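PDB 2EWC: conserved hypothetical protein from Streptococcus pyogenes, which is of unknown function but belongs to the YjgF family and has been proposed to act as an inhibitor of translation initiation. Local coordinates for residues B[27-32]-B[111-116]; B[63-68]-B[91-96]; B[4-9]-B[17-22]. All blocks are in the same frame, centred on the assembly; numbering follows the deposited sequence.

Contact 1 (B[27-32]-B[111-116]); sequences LNYCVG and LFQVDG
Tyr-29 and Gln-113 meet side chain to side chain between strands 24-30 and 112-119, antiparallel neighbours in the middle of the sheet. The Gln-113 amide runs nearly parallel to the phenol ring, the two planes only 6° apart, with NE2 3.6 Å from Tyr-29 CD1. Gln-113 gets there by an extended chain beyond CG (chi2 -175°). Its CG also meets Val-31 CG2 at 3.6 Å. On the opposite face, Cys-30 CB touches Val-114 CG1 at 3.9 Å, beneath helix 38-54, whose Ala-45 packs on Val-114.

Among the backbone bonds, Val-114 N donates to Cys-30 O at 3.0 Å. Farther along, Leu-27 N reaches Gly-116 O at 2.9 Å.

Waters take over at both ends. One spans Gly-32 N and Phe-112 O where the strands part; another sits between Leu-27 O and Asp-115 OD1. That carboxylate oxygen also forms a salt bridge with Lys-95 of the second subunit.

The chemistry is thus divided: an apolar face turned to the helix, and a more polar face, where tyrosine, amide and carboxylate stand beside Val-31 and the acidic member is tied into the subunit interface.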
loop_
_atom_site.group_PDB
_atom_site.type_symbol
_atom_site.label_atom_id
_atom_site.label_comp_id
_atom_site.label_asym_id
_atom_site.label_seq_id
_atom_site.Cartn_x
_atom_site.Cartn_y
_atom_site.Cartn_z
ATOM N N LEU B 27 -24.076 32.027 -13.862
ATOM C CA LEU B 27 -23.251 33.217 -14.079
ATOM C C LEU B 27 -22.271 33.020 -15.226
ATOM O O LEU B 27 -21.518 32.037 -15.259
ATOM C CB LEU B 27 -22.493 33.570 -12.799
ATOM C CG LEU B 27 -23.350 34.097 -11.631
ATOM C CD1 LEU B 27 -23.032 33.376 -10.304
ATOM C CD2 LEU B 27 -23.129 35.563 -11.502
ATOM N N ASN B 28 -22.316 33.939 -16.185
ATOM C CA ASN B 28 -21.286 34.062 -17.200
ATOM C C ASN B 28 -19.930 34.316 -16.479
ATOM O O ASN B 28 -19.914 34.618 -15.272
ATOM C CB ASN B 28 -21.664 35.214 -18.126
ATOM C CG ASN B 28 -20.828 35.271 -19.382
ATOM O OD1 ASN B 28 -21.072 34.543 -20.334
ATOM N ND2 ASN B 28 -19.848 36.161 -19.400
ATOM N N TYR B 29 -18.800 34.144 -17.173
ATOM C CA TYR B 29 -17.498 34.415 -16.542
ATOM C C TYR B 29 -17.511 35.844 -15.983
ATOM O O TYR B 29 -18.043 36.767 -16.610
ATOM C CB TYR B 29 -16.315 34.208 -17.516
ATOM C CG TYR B 29 -16.297 35.175 -18.682
ATOM C CD1 TYR B 29 -15.701 36.433 -18.561
ATOM C CD2 TYR B 29 -16.886 34.830 -19.910
ATOM C CE1 TYR B 29 -15.686 37.334 -19.643
ATOM C CE2 TYR B 29 -16.880 35.704 -20.983
ATOM C CZ TYR B 29 -16.274 36.959 -20.847
ATOM O OH TYR B 29 -16.268 37.846 -21.906
ATOM N N CYS B 30 -16.954 35.999 -14.787
ATOM C CA CYS B 30 -16.874 37.273 -14.103
ATOM C C CYS B 30 -15.438 37.739 -14.026
ATOM O O CYS B 30 -14.547 36.986 -13.668
ATOM C CB CYS B 30 -17.418 37.162 -12.686
ATOM S SG CYS B 30 -19.136 36.689 -12.592
ATOM N N VAL B 31 -15.259 39.019 -14.302
ATOM C CA VAL B 31 -13.977 39.634 -14.483
ATOM C C VAL B 31 -14.076 41.048 -13.905
ATOM O O VAL B 31 -15.127 41.672 -14.011
ATOM C CB VAL B 31 -13.654 39.620 -16.010
ATOM C CG1 VAL B 31 -13.719 41.019 -16.642
ATOM C CG2 VAL B 31 -12.353 38.983 -16.247
ATOM N N GLY B 32 -13.013 41.536 -13.261
ATOM C CA GLY B 32 -13.014 42.881 -12.666
ATOM C C GLY B 32 -11.625 43.417 -12.347
ATOM O O GLY B 32 -10.662 42.640 -12.245
ATOM N N LEU B 111 -5.574 38.194 -15.550
ATOM C CA LEU B 111 -5.022 37.081 -14.775
ATOM C C LEU B 111 -6.033 36.070 -14.255
ATOM O O LEU B 111 -5.653 34.970 -13.847
ATOM C CB LEU B 111 -4.192 37.615 -13.582
ATOM C CG LEU B 111 -3.122 38.674 -13.907
ATOM C CD1 LEU B 111 -2.578 39.394 -12.647
ATOM C CD2 LEU B 111 -1.956 38.101 -14.792
ATOM N N PHE B 112 -7.313 36.435 -14.238
ATOM C CA PHE B 112 -8.291 35.666 -13.477
ATOM C C PHE B 112 -9.725 35.915 -13.943
ATOM O O PHE B 112 -10.091 37.049 -14.267
ATOM C CB PHE B 112 -8.148 36.015 -11.992
ATOM C CG PHE B 112 -9.097 35.275 -11.098
ATOM C CD1 PHE B 112 -8.816 33.969 -10.687
ATOM C CD2 PHE B 112 -10.281 35.872 -10.687
ATOM C CE1 PHE B 112 -9.704 33.266 -9.859
ATOM C CE2 PHE B 112 -11.184 35.183 -9.867
ATOM C CZ PHE B 112 -10.878 33.872 -9.440
ATOM N N GLN B 113 -10.515 34.845 -13.996
ATOM C CA GLN B 113 -11.952 34.930 -14.255
ATOM C C GLN B 113 -12.612 33.928 -13.341
ATOM O O GLN B 113 -11.963 32.978 -12.907
ATOM C CB GLN B 113 -12.304 34.569 -15.691
ATOM C CG GLN B 113 -11.766 35.514 -16.759
ATOM C CD GLN B 113 -12.264 35.136 -18.154
ATOM O OE1 GLN B 113 -12.744 34.026 -18.369
ATOM N NE2 GLN B 113 -12.128 36.058 -19.115
ATOM N N VAL B 114 -13.890 34.148 -13.032
ATOM C CA VAL B 114 -14.646 33.165 -12.279
ATOM C C VAL B 114 -16.063 33.046 -12.852
ATOM O O VAL B 114 -16.590 33.993 -13.405
ATOM C CB VAL B 114 -14.616 33.465 -10.754
ATOM C CG1 VAL B 114 -15.386 34.781 -10.387
ATOM C CG2 VAL B 114 -15.108 32.274 -9.972
ATOM N N ASP B 115 -16.642 31.854 -12.791
ATOM C CA ASP B 115 -18.051 31.701 -13.094
ATOM C C ASP B 115 -18.682 30.844 -12.009
ATOM O O ASP B 115 -18.011 30.461 -11.049
ATOM C CB ASP B 115 -18.254 31.150 -14.517
ATOM C CG ASP B 115 -18.120 29.631 -14.608
ATOM O OD1 ASP B 115 -18.611 29.053 -15.616
ATOM O OD2 ASP B 115 -17.548 28.995 -13.692
ATOM N N GLY B 116 -19.968 30.540 -12.126
ATOM C CA GLY B 116 -20.603 29.694 -11.126
ATOM C C GLY B 116 -22.075 29.451 -11.345
ATOM O O GLY B 116 -22.679 29.976 -12.295
HETATM O O HOH W 1 -20.631 29.959 -17.379
HETATM O O HOH W 2 -22.305 28.972 -14.926
HETATM O O HOH W 3 -10.858 39.362 -12.846
#

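Contact 2 (B[63-68]-B[91-96]); sequences VVQMDC and YPARKS
Strands 63-68 and 93-96 run parallel, their axes 3° apart and 4.7 Å from each other at closest approach. They are the two strands of a beta-alpha-beta unit connected through helix 76-87. Backbone bonds pass back and forth between them: Ala-93 N to Val-64 O, Met-66 N to Ala-93 O, Lys-95 N to Met-66 O, and Cys-68 N to Lys-95 O. On its other side strand 63-70 carries a classic beta bulge, Val-64 and Gln-65 both facing Val-117.

Toward the helices, the bent end of Met-66, a selenomethionine, lays CE 4.0 Å from Pro-92 CG. Pro-92 CB also meets Val-63 CG1, at 4.1 Å. Next along, Arg-94 CD comes up to Cys-68 SG, while its NH2 donates to Arg-13 O of the third subunit.

The other face, which also holds Ala-93, carries the charged groups. Lys-95 bends at its last torsion (chi4 -61°), which turns NZ back onto Asp-67 in a salt bridge, 2.9 Å from OD1. NZ is shared, for it also pairs with Asp-67 and Asp-115 of the third subunit, and so ties acids of two subunits together. Gln-65 NE2 donates to the same Asp-67 OD1 at 2.7 Å, so Gln-65 NE2 and Lys-95 NZ grip this oxygen from opposite faces of the carboxylate.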
loop_
_atom_site.group_PDB
_atom_site.type_symbol
_atom_site.label_atom_id
_atom_site.label_comp_id
_atom_site.label_asym_id
_atom_site.label_seq_id
_atom_site.Cartn_x
_atom_site.Cartn_y
_atom_site.Cartn_z
ATOM N N VAL B 63 -24.369 30.936 -3.625
ATOM C CA VAL B 63 -23.532 30.290 -4.637
ATOM C C VAL B 63 -23.180 28.844 -4.270
ATOM O O VAL B 63 -22.640 28.583 -3.199
ATOM C CB VAL B 63 -22.274 31.106 -4.951
ATOM C CG1 VAL B 63 -21.429 30.387 -6.047
ATOM C CG2 VAL B 63 -22.674 32.484 -5.441
ATOM N N VAL B 64 -23.508 27.913 -5.166
ATOM C CA VAL B 64 -23.325 26.487 -4.911
ATOM C C VAL B 64 -22.080 25.900 -5.576
ATOM O O VAL B 64 -21.505 24.929 -5.061
ATOM C CB VAL B 64 -24.602 25.630 -5.254
ATOM C CG1 VAL B 64 -25.816 26.109 -4.445
ATOM C CG2 VAL B 64 -24.928 25.623 -6.752
ATOM N N GLN B 65 -21.645 26.491 -6.685
ATOM C CA GLN B 65 -20.518 25.934 -7.453
ATOM C C GLN B 65 -19.815 27.050 -8.204
ATOM O O GLN B 65 -20.464 27.965 -8.685
ATOM C CB GLN B 65 -20.980 24.818 -8.426
ATOM C CG GLN B 65 -19.845 23.920 -8.928
ATOM C CD GLN B 65 -19.112 24.521 -10.125
ATOM O OE1 GLN B 65 -19.676 25.340 -10.846
ATOM N NE2 GLN B 65 -17.848 24.114 -10.340
HETATM N N MSE B 66 -18.490 26.968 -8.293
HETATM C CA MSE B 66 -17.679 28.037 -8.878
HETATM C C MSE B 66 -16.556 27.396 -9.660
HETATM O O MSE B 66 -15.900 26.502 -9.152
HETATM C CB MSE B 66 -17.066 28.868 -7.756
HETATM C CG MSE B 66 -17.268 30.367 -7.867
HETATM SE SE MSE B 66 -16.908 31.311 -6.351
HETATM C CE MSE B 66 -15.501 30.455 -5.708
ATOM N N ASP B 67 -16.345 27.835 -10.899
ATOM C CA ASP B 67 -15.169 27.432 -11.669
ATOM C C ASP B 67 -14.219 28.630 -11.677
ATOM O O ASP B 67 -14.645 29.729 -12.015
ATOM C CB ASP B 67 -15.558 27.054 -13.103
ATOM C CG ASP B 67 -16.120 25.652 -13.205
ATOM O OD1 ASP B 67 -16.087 24.921 -12.198
ATOM O OD2 ASP B 67 -16.591 25.257 -14.298
ATOM N N CYS B 68 -12.968 28.427 -11.273
ATOM C CA CYS B 68 -12.008 29.540 -11.197
ATOM C C CYS B 68 -10.940 29.382 -12.257
ATOM O O CYS B 68 -10.287 28.337 -12.334
ATOM C CB CYS B 68 -11.378 29.609 -9.810
ATOM S SG CYS B 68 -12.601 29.396 -8.465
ATOM N N TYR B 91 -19.102 28.239 1.900
ATOM C CA TYR B 91 -18.335 28.085 0.651
ATOM C C TYR B 91 -19.024 27.183 -0.360
ATOM O O TYR B 91 -19.694 26.236 0.026
ATOM C CB TYR B 91 -16.921 27.549 0.939
ATOM C CG TYR B 91 -16.229 28.254 2.101
ATOM C CD1 TYR B 91 -15.898 29.608 2.015
ATOM C CD2 TYR B 91 -15.945 27.576 3.289
ATOM C CE1 TYR B 91 -15.296 30.273 3.073
ATOM C CE2 TYR B 91 -15.327 28.234 4.366
ATOM C CZ TYR B 91 -15.005 29.580 4.239
ATOM O OH TYR B 91 -14.413 30.247 5.277
ATOM N N PRO B 92 -18.877 27.490 -1.667
ATOM C CA PRO B 92 -19.334 26.592 -2.730
ATOM C C PRO B 92 -18.371 25.423 -3.009
ATOM O O PRO B 92 -17.199 25.448 -2.584
ATOM C CB PRO B 92 -19.400 27.505 -3.943
ATOM C CG PRO B 92 -18.317 28.497 -3.706
ATOM C CD PRO B 92 -18.314 28.739 -2.215
ATOM N N ALA B 93 -18.885 24.390 -3.683
ATOM C CA ALA B 93 -18.020 23.400 -4.330
ATOM C C ALA B 93 -17.253 24.164 -5.401
ATOM O O ALA B 93 -17.794 25.103 -5.990
ATOM C CB ALA B 93 -18.837 22.317 -4.958
ATOM N N ARG B 94 -15.999 23.798 -5.652
ATOM C CA ARG B 94 -15.283 24.444 -6.741
ATOM C C ARG B 94 -14.318 23.542 -7.486
ATOM O O ARG B 94 -14.020 22.419 -7.065
ATOM C CB ARG B 94 -14.551 25.710 -6.258
ATOM C CG ARG B 94 -13.190 25.433 -5.715
ATOM C CD ARG B 94 -12.351 26.699 -5.554
ATOM N NE ARG B 94 -12.452 27.182 -4.181
ATOM C CZ ARG B 94 -11.536 27.001 -3.231
ATOM N NH1 ARG B 94 -10.393 26.364 -3.465
ATOM N NH2 ARG B 94 -11.774 27.484 -2.028
ATOM N N LYS B 95 -13.825 24.065 -8.599
ATOM C CA LYS B 95 -12.616 23.549 -9.207
ATOM C C LYS B 95 -11.834 24.728 -9.781
ATOM O O LYS B 95 -12.416 25.789 -10.041
ATOM C CB LYS B 95 -12.944 22.505 -10.287
ATOM C CG LYS B 95 -13.649 23.024 -11.482
ATOM C CD LYS B 95 -13.471 22.000 -12.631
ATOM C CE LYS B 95 -14.315 22.342 -13.842
ATOM N NZ LYS B 95 -15.762 22.340 -13.447
ATOM N N SER B 96 -10.531 24.544 -9.957
ATOM C CA SER B 96 -9.668 25.582 -10.520
ATOM C C SER B 96 -8.963 25.025 -11.772
ATOM O O SER B 96 -8.644 23.838 -11.841
ATOM C CB SER B 96 -8.624 26.013 -9.483
ATOM O OG SER B 96 -9.272 26.556 -8.335
HETATM O O HOH W 4 -18.494 23.597 -13.565
#

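Contact 3 (B[4-9]-B[17-22]); sequences IRRYDV and GLVEAG
The N-terminal beta hairpin, strands 5-10 and 15-21, forms one edge of the sheet within the chain, with Arg-5 opposite Glu-20 and Tyr-7 opposite Leu-18 as hydrogen-bonded pairs. Glu-20 N donates to Arg-5 O at 2.8 Å, and Tyr-7 N to Leu-18 O at the same length.

Glu-20 carries the polar face. Its side chain swings CG away from the backbone N (chi1 174°) and runs on extended, which brings the carboxylate beside Tyr-7, whose OH donates to OE1 at 2.8 Å nearly along the C-O axis. Arg-5 lies alongside and points the same way, placing CD 3.3 Å from Glu-20 OE1, although its NE stays beyond salt-bridge distance. Leu-18 O sits in plane at the edge of the Tyr-7 ring, 3.6 Å from CD2.

On the reverse face Ile-4 CG2 packs against Val-19 CG1 at 3.5 Å, next to Tyr-119 of the second subunit. Arg-6, on this side too, sends NH1 to Asp-61 O of that subunit.

At the corner, Gly-17 N donates to Asp-8 O at 3.0 Å, and the Asp-8 carboxylate is held by Arg-51 and Arg-52. Gly-17 and Leu-18 both face Tyr-7, a classic beta bulge within an antiparallel hairpin.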
loop_
_atom_site.group_PDB
_atom_site.type_symbol
_atom_site.label_atom_id
_atom_site.label_comp_id
_atom_site.label_asym_id
_atom_site.label_seq_id
_atom_site.Cartn_x
_atom_site.Cartn_y
_atom_site.Cartn_z
ATOM N N ILE B 4 -37.273 30.875 -18.971
ATOM C CA ILE B 4 -35.888 31.289 -18.779
ATOM C C ILE B 4 -35.788 32.818 -18.822
ATOM O O ILE B 4 -36.251 33.450 -19.763
ATOM C CB ILE B 4 -34.955 30.646 -19.834
ATOM C CG1 ILE B 4 -35.004 29.120 -19.725
ATOM C CG2 ILE B 4 -33.523 31.179 -19.681
ATOM C CD1 ILE B 4 -34.470 28.401 -20.944
ATOM N N ARG B 5 -35.207 33.404 -17.784
ATOM C CA ARG B 5 -34.973 34.833 -17.787
ATOM C C ARG B 5 -33.491 35.098 -17.917
ATOM O O ARG B 5 -32.682 34.442 -17.259
ATOM C CB ARG B 5 -35.533 35.471 -16.524
ATOM C CG ARG B 5 -37.009 35.184 -16.293
ATOM C CD ARG B 5 -37.347 35.426 -14.831
ATOM N NE ARG B 5 -38.720 35.895 -14.647
ATOM C CZ ARG B 5 -39.140 37.132 -14.915
ATOM N NH1 ARG B 5 -38.307 38.057 -15.387
ATOM N NH2 ARG B 5 -40.412 37.442 -14.720
ATOM N N ARG B 6 -33.148 36.064 -18.760
ATOM C CA ARG B 6 -31.763 36.414 -19.037
ATOM C C ARG B 6 -31.467 37.861 -18.578
ATOM O O ARG B 6 -32.121 38.791 -19.037
ATOM C CB ARG B 6 -31.483 36.217 -20.533
ATOM C CG ARG B 6 -31.616 34.740 -20.980
ATOM C CD ARG B 6 -31.706 34.587 -22.495
ATOM N NE ARG B 6 -31.457 33.201 -22.909
ATOM C CZ ARG B 6 -32.403 32.280 -23.098
ATOM N NH1 ARG B 6 -32.058 31.053 -23.471
ATOM N NH2 ARG B 6 -33.693 32.580 -22.926
ATOM N N TYR B 7 -30.500 38.035 -17.677
ATOM C CA TYR B 7 -30.183 39.351 -17.091
ATOM C C TYR B 7 -28.783 39.783 -17.477
ATOM O O TYR B 7 -27.952 38.933 -17.777
ATOM C CB TYR B 7 -30.226 39.291 -15.566
ATOM C CG TYR B 7 -31.548 38.890 -14.965
ATOM C CD1 TYR B 7 -32.399 39.844 -14.413
ATOM C CD2 TYR B 7 -31.929 37.550 -14.906
ATOM C CE1 TYR B 7 -33.625 39.465 -13.836
ATOM C CE2 TYR B 7 -33.140 37.163 -14.340
ATOM C CZ TYR B 7 -33.983 38.121 -13.816
ATOM O OH TYR B 7 -35.167 37.730 -13.251
ATOM N N ASP B 8 -28.511 41.088 -17.464
ATOM C CA ASP B 8 -27.171 41.592 -17.768
ATOM C C ASP B 8 -26.636 41.040 -19.109
ATOM O O ASP B 8 -25.507 40.528 -19.192
ATOM C CB ASP B 8 -26.222 41.210 -16.619
ATOM C CG ASP B 8 -24.915 41.976 -16.657
ATOM O OD1 ASP B 8 -24.925 43.118 -17.186
ATOM O OD2 ASP B 8 -23.888 41.437 -16.158
ATOM N N VAL B 9 -27.464 41.121 -20.147
ATOM C CA VAL B 9 -27.138 40.602 -21.468
ATOM C C VAL B 9 -26.110 41.485 -22.158
ATOM O O VAL B 9 -26.228 42.707 -22.155
ATOM C CB VAL B 9 -28.395 40.486 -22.331
ATOM C CG1 VAL B 9 -28.047 40.151 -23.763
ATOM C CG2 VAL B 9 -29.311 39.422 -21.762
ATOM N N GLY B 17 -25.156 37.624 -18.744
ATOM C CA GLY B 17 -24.393 37.728 -17.500
ATOM C C GLY B 17 -24.909 36.771 -16.440
ATOM O O GLY B 17 -24.133 36.155 -15.720
ATOM N N LEU B 18 -26.227 36.652 -16.349
ATOM C CA LEU B 18 -26.849 35.745 -15.406
ATOM C C LEU B 18 -28.139 35.194 -16.022
ATOM O O LEU B 18 -29.037 35.970 -16.403
ATOM C CB LEU B 18 -27.200 36.477 -14.102
ATOM C CG LEU B 18 -27.935 35.601 -13.084
ATOM C CD1 LEU B 18 -26.945 34.693 -12.383
ATOM C CD2 LEU B 18 -28.712 36.417 -12.078
ATOM N N VAL B 19 -28.243 33.871 -16.091
ATOM C CA VAL B 19 -29.423 33.218 -16.628
ATOM C C VAL B 19 -30.142 32.581 -15.459
ATOM O O VAL B 19 -29.529 31.854 -14.682
ATOM C CB VAL B 19 -29.082 32.140 -17.650
ATOM C CG1 VAL B 19 -30.360 31.471 -18.173
ATOM C CG2 VAL B 19 -28.280 32.704 -18.803
ATOM N N GLU B 20 -31.431 32.897 -15.305
ATOM C CA GLU B 20 -32.264 32.290 -14.282
ATOM C C GLU B 20 -33.084 31.192 -14.953
ATOM O O GLU B 20 -33.741 31.442 -15.967
ATOM C CB GLU B 20 -33.190 33.354 -13.670
ATOM C CG GLU B 20 -34.230 32.825 -12.668
ATOM C CD GLU B 20 -35.375 33.829 -12.429
ATOM O OE1 GLU B 20 -35.134 35.057 -12.414
ATOM O OE2 GLU B 20 -36.525 33.377 -12.267
ATOM N N ALA B 21 -33.043 29.988 -14.377
ATOM C CA ALA B 21 -33.710 28.823 -14.903
ATOM C C ALA B 21 -34.315 28.110 -13.713
ATOM O O ALA B 21 -33.632 27.364 -13.017
ATOM C CB ALA B 21 -32.692 27.905 -15.619
ATOM N N GLY B 22 -35.597 28.363 -13.446
ATOM C CA GLY B 22 -36.242 27.788 -12.261
ATOM C C GLY B 22 -35.565 28.247 -10.979
ATOM O O GLY B 22 -35.521 29.441 -10.703
#

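How the contacts relate
All three contacts belong to one six-stranded mixed sheet. Contact 1 occupies its middle, about 11 Å from contact 2 and about 16 Å from contact 3, centre to centre. Asp-115 N lies 3.0 Å from Asp-67 O, a probable hydrogen bond joining contacts 1 and 2; Asn-28 N lies 2.9 Å from Gly-17 O, a similar link from contact 1 to contact 3. Contacts 2 and 3 do not touch, their nearest atoms being about 8 Å apart. Between subunits they do come together: Val-19 of contact 3 packs on Val-64 of the second subunit, so one chain's hairpin meets another's beta-alpha-beta unit, consistent with the trimers of YjgF relatives.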